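Local coordinates for glycosyl hydrolase (Aspergillus fumigatus, PDB 2X8R), which probably cleaves the beta-1,4 linkages of peptidoglycan between N-acetylmuramic acid and N-acetylglucosamine as a family 25 lysozyme, at residues I9-K14 and T37-T42; V16-A21 and N45-G50. All coordinates share one frame; numbering follows the deposited sequence.

Contact 1 of 2, residues I9-K14 and T37-T42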
ATOM      1  N   ILE A   9       4.867  -6.602  -4.489  1.00  7.20           N
ATOM      2  CA  ILE A   9       4.708  -7.881  -5.158  1.00  6.66           C
ATOM      3  C   ILE A   9       3.378  -8.500  -4.749  1.00  6.83           C
ATOM      4  O   ILE A   9       2.751  -8.049  -3.809  1.00  6.98           O
ATOM      5  CB  ILE A   9       5.863  -8.859  -4.827  1.00  6.45           C
ATOM      6  CG1 ILE A   9       6.017  -9.031  -3.296  1.00  6.47           C
ATOM      7  CG2 ILE A   9       7.179  -8.363  -5.487  1.00  7.03           C
ATOM      8  CD1 ILE A   9       7.032 -10.142  -2.885  1.00  6.71           C
ATOM      9  N   SER A  10       2.980  -9.527  -5.488  1.00  7.66           N
ATOM     10  CA  SER A  10       1.704 -10.242  -5.283  1.00  7.99           C
ATOM     11  C   SER A  10       1.836 -11.663  -5.871  1.00  8.35           C
ATOM     12  O   SER A  10       2.944 -12.090  -6.299  1.00  8.14           O
ATOM     13  CB  SER A  10       0.571  -9.497  -5.977  1.00  7.91           C
ATOM     14  OG  SER A  10       0.663  -9.590  -7.436  1.00  8.92           O
ATOM     15  N   ASN A  11       0.731 -12.403  -5.889  1.00  9.25           N
ATOM     16  CA  ASN A  11       0.734 -13.712  -6.574  1.00 11.80           C
ATOM     17  C   ASN A  11       1.126 -13.648  -8.056  1.00 12.63           C
ATOM     18  O   ASN A  11       1.341 -14.700  -8.645  1.00 13.96           O
ATOM     19  CB  ASN A  11      -0.599 -14.451  -6.435  1.00 14.48           C
ATOM     20  CG  ASN A  11      -1.701 -13.827  -7.281  1.00 17.87           C
ATOM     21  OD1 ASN A  11      -1.795 -12.606  -7.406  1.00 22.03           O
ATOM     22  ND2 ASN A  11      -2.564 -14.661  -7.844  1.00 21.48           N
ATOM     23  N   HIS A  12       1.189 -12.460  -8.670  1.00 12.45           N
ATOM     24  CA  HIS A  12       1.732 -12.353 -10.029  1.00 15.09           C
ATOM     25  C   HIS A  12       3.213 -12.718 -10.097  1.00 15.33           C
ATOM     26  O   HIS A  12       3.714 -13.121 -11.158  1.00 14.92           O
ATOM     27  CB  HIS A  12       1.506 -10.976 -10.605  1.00 18.40           C
ATOM     28  CG  HIS A  12       0.083 -10.719 -10.983  1.00 25.60           C
ATOM     29  ND1 HIS A  12      -0.274  -9.867 -12.005  1.00 30.04           N
ATOM     30  CD2 HIS A  12      -1.076 -11.223 -10.493  1.00 30.50           C
ATOM     31  CE1 HIS A  12      -1.591  -9.839 -12.112  1.00 33.50           C
ATOM     32  NE2 HIS A  12      -2.101 -10.657 -11.210  1.00 32.33           N
ATOM     33  N   GLN A  13       3.906 -12.579  -8.970  1.00 11.82           N
ATOM     34  CA  GLN A  13       5.261 -13.109  -8.820  1.00 11.10           C
ATOM     35  C   GLN A  13       5.269 -14.426  -8.031  1.00 11.92           C
ATOM     36  O   GLN A  13       5.104 -14.440  -6.788  1.00 10.74           O
ATOM     37  CB  GLN A  13       6.148 -12.089  -8.099  1.00 12.20           C
ATOM     38  CG  GLN A  13       6.456 -10.842  -8.860  1.00 11.12           C
ATOM     39  CD  GLN A  13       5.287  -9.928  -9.055  1.00 11.96           C
ATOM     40  OE1 GLN A  13       4.617  -9.503  -8.112  1.00 10.13           O
ATOM     41  NE2 GLN A  13       5.018  -9.611 -10.322  1.00 11.95           N
ATOM     42  N   LYS A  14       5.445 -15.547  -8.736  1.00 12.78           N
ATOM     43  CA  LYS A  14       5.376 -16.863  -8.094  1.00 13.98           C
ATOM     44  C   LYS A  14       6.525 -17.120  -7.150  1.00 14.68           C
ATOM     45  O   LYS A  14       6.415 -17.947  -6.240  1.00 16.27           O
ATOM     46  CB  LYS A  14       5.445 -17.992  -9.118  1.00 15.70           C
ATOM     47  CG  LYS A  14       4.206 -18.340  -9.793  1.00 17.83           C
ATOM     48  CD  LYS A  14       4.562 -19.310 -10.958  1.00 18.77           C
ATOM     49  CE  LYS A  14       3.483 -19.383 -11.987  1.00 20.85           C
ATOM     50  NZ  LYS A  14       4.012 -20.013 -13.279  1.00 20.18           N
ATOM     51  N   THR A  37     -13.603  -9.271  -0.080  1.00  8.96           N
ATOM     52  CA  THR A  37     -14.028  -9.835   1.213  1.00 10.26           C
ATOM     53  C   THR A  37     -13.604 -11.277   1.457  1.00  9.88           C
ATOM     54  O   THR A  37     -13.634 -11.728   2.607  1.00 10.94           O
ATOM     55  CB  THR A  37     -15.554  -9.781   1.389  1.00 10.30           C
ATOM     56  OG1 THR A  37     -16.146 -10.538   0.328  1.00 10.17           O
ATOM     57  CG2 THR A  37     -16.026  -8.315   1.326  1.00 11.94           C
ATOM     58  N   THR A  38     -13.234 -12.005   0.403  1.00 10.87           N
ATOM     59  CA  THR A  38     -12.885 -13.412   0.565  1.00 11.69           C
ATOM     60  C   THR A  38     -11.590 -13.870  -0.107  1.00 12.04           C
ATOM     61  O   THR A  38     -11.205 -15.023   0.064  1.00 14.57           O
ATOM     62  CB  THR A  38     -14.023 -14.350   0.099  1.00 13.53           C
ATOM     63  OG1 THR A  38     -14.210 -14.220  -1.307  1.00 16.34           O
ATOM     64  CG2 THR A  38     -15.283 -14.013   0.851  1.00 14.80           C
ATOM     65  N   TYR A  39     -10.958 -13.015  -0.915  1.00 10.60           N
ATOM     66  CA  TYR A  39      -9.813 -13.477  -1.670  1.00  9.71           C
ATOM     67  C   TYR A  39      -8.535 -13.336  -0.828  1.00 10.03           C
ATOM     68  O   TYR A  39      -8.203 -12.220  -0.401  1.00  7.54           O
ATOM     69  CB  TYR A  39      -9.752 -12.668  -2.986  1.00  9.77           C
ATOM     70  CG  TYR A  39      -8.585 -12.997  -3.877  1.00 12.81           C
ATOM     71  CD1 TYR A  39      -7.279 -12.576  -3.542  1.00 12.39           C
ATOM     72  CD2 TYR A  39      -8.776 -13.694  -5.072  1.00 13.20           C
ATOM     73  CE1 TYR A  39      -6.189 -12.919  -4.347  1.00 12.55           C
ATOM     74  CE2 TYR A  39      -7.686 -13.998  -5.909  1.00 13.23           C
ATOM     75  CZ  TYR A  39      -6.421 -13.599  -5.537  1.00 13.11           C
ATOM     76  OH  TYR A  39      -5.374 -13.900  -6.373  1.00 14.29           O
ATOM     77  N   LYS A  40      -7.805 -14.447  -0.617  1.00  9.76           N
ATOM     78  CA  LYS A  40      -6.505 -14.424   0.097  1.00 10.78           C
ATOM     79  C   LYS A  40      -5.468 -14.663  -0.976  1.00 10.42           C
ATOM     80  O   LYS A  40      -5.563 -15.674  -1.706  1.00 11.27           O
ATOM     81  CB  LYS A  40      -6.395 -15.525   1.194  1.00 12.75           C
ATOM     82  CG  LYS A  40      -7.389 -15.303   2.362  1.00 16.20           C
ATOM     83  CD  LYS A  40      -7.436 -16.471   3.385  1.00 18.25           C
ATOM     84  CE  LYS A  40      -8.721 -16.386   4.254  1.00 19.95           C
ATOM     85  NZ  LYS A  40      -8.590 -17.071   5.584  1.00 23.61           N
ATOM     86  N   ASP A  41      -4.498 -13.746  -1.122  1.00  9.24           N
ATOM     87  CA  ASP A  41      -3.418 -13.971  -2.086  1.00  9.20           C
ATOM     88  C   ASP A  41      -2.597 -15.191  -1.602  1.00  9.20           C
ATOM     89  O   ASP A  41      -2.046 -15.216  -0.477  1.00  8.05           O
ATOM     90  CB  ASP A  41      -2.539 -12.727  -2.220  1.00  9.04           C
ATOM     91  CG  ASP A  41      -1.457 -12.903  -3.279  1.00  8.69           C
ATOM     92  OD1 ASP A  41      -0.679 -13.849  -3.136  1.00  8.14           O
ATOM     93  OD2 ASP A  41      -1.424 -12.100  -4.241  1.00 10.21           O
ATOM     94  N   THR A  42      -2.554 -16.227  -2.433  1.00  8.83           N
ATOM     95  CA  THR A  42      -2.005 -17.514  -1.998  1.00  8.68           C
ATOM     96  C   THR A  42      -0.483 -17.600  -1.966  1.00  8.11           C
ATOM     97  O   THR A  42       0.064 -18.623  -1.491  1.00  8.41           O
ATOM     98  CB  THR A  42      -2.538 -18.674  -2.884  1.00  9.01           C
ATOM     99  OG1 THR A  42      -2.347 -18.359  -4.273  1.00 10.41           O
ATOM    100  CG2 THR A  42      -4.059 -18.868  -2.626  1.00  9.34           C
TER
HETATM  101  O   HOH W   1      -3.730 -11.775  -6.132  1.00 30.56           O
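A chi1 of -177° carries Asp41 CG away from its own N, on the side of its carbonyl carbon, while Asn11 folds its amide between its own N and carbonyl carbon (chi1 73°), and the two groups converge where the first two beta-alpha units of this TIM-barrel-clan fold come together. Residues Ser10 to Gln13 form a type I beta turn after strand 3-9. The contact illustrates how one carboxylate can join a turn to the start of a helix. Its OD2 reaches Asn11 N at 2.7 Å through the syn lone pair, with an N-H...O angle of 156°, while OD1 caps Val43 N at the entrance to helix 44-53. The turn it grips is itself stiffened: His12 N donates to Ser10 OG in an ST turn, and Ser10 N donates to Gln13 OE1 at 3.1 Å. Asn11's amide plane stands nearly perpendicular to the carboxylate. Asn11 OD1 comes within 3.2 Å of Asp41 OD2, an approach of two acceptors that is probably mildly unfavourable and tolerated because Asn11 N is bonded to the same OD2. Farther out, the Tyr39 ring stands steeply across the amide. Tyr39 OH lies 3.3 Å from Asn11 ND2, but at a poor angle for a bond. One water links them instead: its modelled distance to Asn11 OD1 is doubtfully short, and it sits 2.7 Å from Tyr39 OH.

Contact 2 of 2, residues V16-A21 and N45-G50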
ATOM      1  N   VAL A  16      10.183 -14.858  -5.621  1.00 12.31           N
ATOM      2  CA  VAL A  16      11.005 -13.673  -5.543  1.00 11.60           C
ATOM      3  C   VAL A  16      12.325 -13.944  -4.834  1.00 12.15           C
ATOM      4  O   VAL A  16      12.362 -14.607  -3.808  1.00 12.34           O
ATOM      5  CB  VAL A  16      10.226 -12.497  -4.855  1.00 10.15           C
ATOM      6  CG1 VAL A  16      11.216 -11.304  -4.443  1.00 10.35           C
ATOM      7  CG2 VAL A  16       9.090 -12.052  -5.778  1.00 13.24           C
ATOM      8  N   ASN A  17      13.424 -13.469  -5.416  1.00 13.64           N
ATOM      9  CA  ASN A  17      14.720 -13.622  -4.765  1.00 13.83           C
ATOM     10  C   ASN A  17      14.927 -12.411  -3.870  1.00 13.25           C
ATOM     11  O   ASN A  17      15.504 -11.413  -4.283  1.00 11.70           O
ATOM     12  CB  ASN A  17      15.832 -13.694  -5.803  1.00 16.70           C
ATOM     13  CG  ASN A  17      17.103 -14.264  -5.241  1.00 19.88           C
ATOM     14  OD1 ASN A  17      17.753 -15.087  -5.897  1.00 31.97           O
ATOM     15  ND2 ASN A  17      17.439 -13.899  -4.022  1.00 14.55           N
ATOM     16  N   PHE A  18      14.428 -12.481  -2.643  1.00 11.16           N
ATOM     17  CA  PHE A  18      14.585 -11.361  -1.721  1.00 10.74           C
ATOM     18  C   PHE A  18      16.046 -11.042  -1.374  1.00 11.30           C
ATOM     19  O   PHE A  18      16.389  -9.883  -1.184  1.00 13.23           O
ATOM     20  CB  PHE A  18      13.799 -11.687  -0.449  1.00  9.71           C
ATOM     21  CG  PHE A  18      12.335 -11.789  -0.681  1.00  9.12           C
ATOM     22  CD1 PHE A  18      11.558 -10.629  -0.778  1.00  9.24           C
ATOM     23  CD2 PHE A  18      11.702 -13.044  -0.810  1.00  9.75           C
ATOM     24  CE1 PHE A  18      10.187 -10.715  -0.996  1.00  8.83           C
ATOM     25  CE2 PHE A  18      10.310 -13.136  -1.047  1.00  8.15           C
ATOM     26  CZ  PHE A  18       9.566 -11.963  -1.135  1.00  8.65           C
ATOM     27  N   GLU A  19      16.894 -12.061  -1.300  1.00 13.02           N
ATOM     28  CA  GLU A  19      18.311 -11.877  -0.974  1.00 14.27           C
ATOM     29  C   GLU A  19      18.929 -11.009  -2.066  1.00 13.65           C
ATOM     30  O   GLU A  19      19.660 -10.063  -1.758  1.00 13.54           O
ATOM     31  CB  GLU A  19      19.033 -13.237  -0.938  1.00 19.06           C
ATOM     32  CG  GLU A  19      19.818 -13.490   0.302  1.00 31.03           C
ATOM     33  CD  GLU A  19      18.913 -13.643   1.483  1.00 34.90           C
ATOM     34  OE1 GLU A  19      17.725 -13.954   1.252  1.00 47.20           O
ATOM     35  OE2 GLU A  19      19.353 -13.455   2.635  1.00 33.81           O
ATOM     36  N   ALA A  20      18.621 -11.349  -3.332  1.00 12.05           N
ATOM     37  CA  ALA A  20      19.115 -10.576  -4.484  1.00 13.07           C
ATOM     38  C   ALA A  20      18.612  -9.135  -4.485  1.00 12.63           C
ATOM     39  O   ALA A  20      19.370  -8.193  -4.765  1.00 13.07           O
ATOM     40  CB  ALA A  20      18.762 -11.245  -5.789  1.00 14.47           C
ATOM     41  N   ALA A  21      17.321  -8.955  -4.186  1.00 10.84           N
ATOM     42  CA  ALA A  21      16.772  -7.589  -4.078  1.00 11.19           C
ATOM     43  C   ALA A  21      17.484  -6.804  -2.990  1.00 10.40           C
ATOM     44  O   ALA A  21      17.864  -5.646  -3.203  1.00 11.17           O
ATOM     45  CB  ALA A  21      15.284  -7.650  -3.792  1.00 10.89           C
ATOM     46  N   ASN A  45       1.997 -15.771   1.981  1.00  8.43           N
ATOM     47  CA  ASN A  45       2.749 -16.389   3.079  1.00 10.38           C
ATOM     48  C   ASN A  45       4.204 -16.679   2.683  1.00  9.92           C
ATOM     49  O   ASN A  45       5.149 -16.352   3.454  1.00 10.63           O
ATOM     50  CB  ASN A  45       2.032 -17.646   3.593  1.00 12.91           C
ATOM     51  CG  ASN A  45       0.768 -17.318   4.413  1.00 16.86           C
ATOM     52  OD1 ASN A  45       0.680 -16.278   5.044  1.00 23.97           O
ATOM     53  ND2 ASN A  45      -0.214 -18.203   4.368  1.00 21.11           N
ATOM     54  N   SER A  46       4.378 -17.244   1.485  1.00 10.26           N
ATOM     55  CA  SER A  46       5.720 -17.569   0.990  1.00 10.69           C
ATOM     56  C   SER A  46       6.571 -16.284   0.811  1.00  9.26           C
ATOM     57  O   SER A  46       7.751 -16.237   1.211  1.00  7.98           O
ATOM     58  CB  SER A  46       5.643 -18.416  -0.289  1.00 13.41           C
ATOM     59  OG  SER A  46       5.066 -17.716  -1.334  1.00 18.11           O
ATOM     60  N   HIS A  47       5.945 -15.243   0.265  1.00  8.14           N
ATOM     61  CA  HIS A  47       6.637 -13.954   0.070  1.00  8.31           C
ATOM     62  C   HIS A  47       7.039 -13.319   1.402  1.00  8.28           C
ATOM     63  O   HIS A  47       8.175 -12.897   1.581  1.00  7.90           O
ATOM     64  CB  HIS A  47       5.729 -12.986  -0.685  1.00  8.34           C
ATOM     65  CG  HIS A  47       5.666 -13.249  -2.157  1.00  8.44           C
ATOM     66  ND1 HIS A  47       4.627 -12.832  -2.957  1.00  9.31           N
ATOM     67  CD2 HIS A  47       6.550 -13.861  -2.979  1.00  7.59           C
ATOM     68  CE1 HIS A  47       4.863 -13.167  -4.212  1.00  7.37           C
ATOM     69  NE2 HIS A  47       6.036 -13.775  -4.256  1.00  9.88           N
ATOM     70  N   TYR A  48       6.096 -13.271   2.336  1.00  8.21           N
ATOM     71  CA  TYR A  48       6.291 -12.599   3.602  1.00  9.16           C
ATOM     72  C   TYR A  48       7.384 -13.296   4.408  1.00  9.71           C
ATOM     73  O   TYR A  48       8.226 -12.635   4.984  1.00  9.57           O
ATOM     74  CB  TYR A  48       4.947 -12.563   4.323  1.00  9.89           C
ATOM     75  CG  TYR A  48       4.798 -11.598   5.485  1.00 10.70           C
ATOM     76  CD1 TYR A  48       4.291 -10.331   5.263  1.00 10.28           C
ATOM     77  CD2 TYR A  48       5.054 -11.998   6.804  1.00 11.73           C
ATOM     78  CE1 TYR A  48       4.050  -9.465   6.311  1.00 11.44           C
ATOM     79  CE2 TYR A  48       4.849 -11.112   7.876  1.00 12.64           C
ATOM     80  CZ  TYR A  48       4.360  -9.840   7.594  1.00 12.15           C
ATOM     81  OH  TYR A  48       4.106  -8.883   8.578  1.00 14.97           O
ATOM     82  N   THR A  49       7.402 -14.629   4.383  1.00  9.83           N
ATOM     83  CA  THR A  49       8.480 -15.366   5.046  1.00 10.21           C
ATOM     84  C   THR A  49       9.801 -15.126   4.356  1.00  9.99           C
ATOM     85  O   THR A  49      10.832 -14.913   5.030  1.00 10.67           O
ATOM     86  CB  THR A  49       8.149 -16.854   5.047  1.00 10.98           C
ATOM     87  OG1 THR A  49       6.884 -17.040   5.701  1.00 12.81           O
ATOM     88  CG2 THR A  49       9.220 -17.655   5.784  1.00 12.32           C
ATOM     89  N   GLY A  50       9.782 -15.182   3.023  1.00  9.85           N
ATOM     90  CA  GLY A  50      11.017 -14.937   2.254  1.00 10.17           C
ATOM     91  C   GLY A  50      11.591 -13.556   2.570  1.00  9.80           C
ATOM     92  O   GLY A  50      12.810 -13.402   2.791  1.00  9.77           O
TER
HETATM   93  O   HOH W   2      14.750 -15.081   1.698  1.00  9.27           O
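Phe18 lays its ring directly against the backbone of helix 44-53, a worked case of two neighbouring barrel helices packing through a glycine. Helix 18-23 follows strand 3-9, and helix 44-53 follows strand 26-35 and the short strand 39-40 that folds back on it, so they belong to consecutive beta-alpha units on the outside of the barrel. The tight part is the ring itself. Gly50 C sits over one face, 3.4 Å from Phe18 CD2; with no side chain on Gly50, nothing stands between ring and main chain. Val16 CG1 covers the opposite face, 3.5 Å above the plane and over its centre, so the phenyl is sandwiched between its own chain and the neighbouring helix. At the far end of the ring, CZ approaches His47 O obliquely, at 3.2 Å. His47 turns CG anti to its carbonyl carbon (chi1 -78°), which carries the imidazole back toward the first segment, and Val16 CG2 meets its NE2 at 3.8 Å, the two side chains crossing at about a right angle. From the barrel wall, Ile9 of strand 3-9 touches both rings. The outer side is looser and wet: Glu19, exposed, reaches Gly50 only through a water that donates to Glu19 OE1 and, at 2.8 Å, to Gly50 O. Between these two segments, then, the direct contact is van der Waals, and the polar bridge is that water at the exposed side.

From the N terminus, strand 3-9 runs into the turn of contact 1 and then, through Val16, into helix 18-23 of contact 2. After strand 26-35, which pairs in parallel with strand 3-9, the chain meets the partners in the same order: 37-42 closes the loop begun at 9-14, and 45-50 closes the one begun at 16-21. The two loops therefore cross. Contact 1 ties the turn after strand 3-9 to the short strand 39-40 and the loop that follows it; contact 2 joins helices 18-23 and 44-53. Their centres lie about 14 Å apart, yet they touch: Ile9 CD1 packs 3.6 Å from Phe18 CZ, and Gln13 O lies 2.8 Å from His47 NE2.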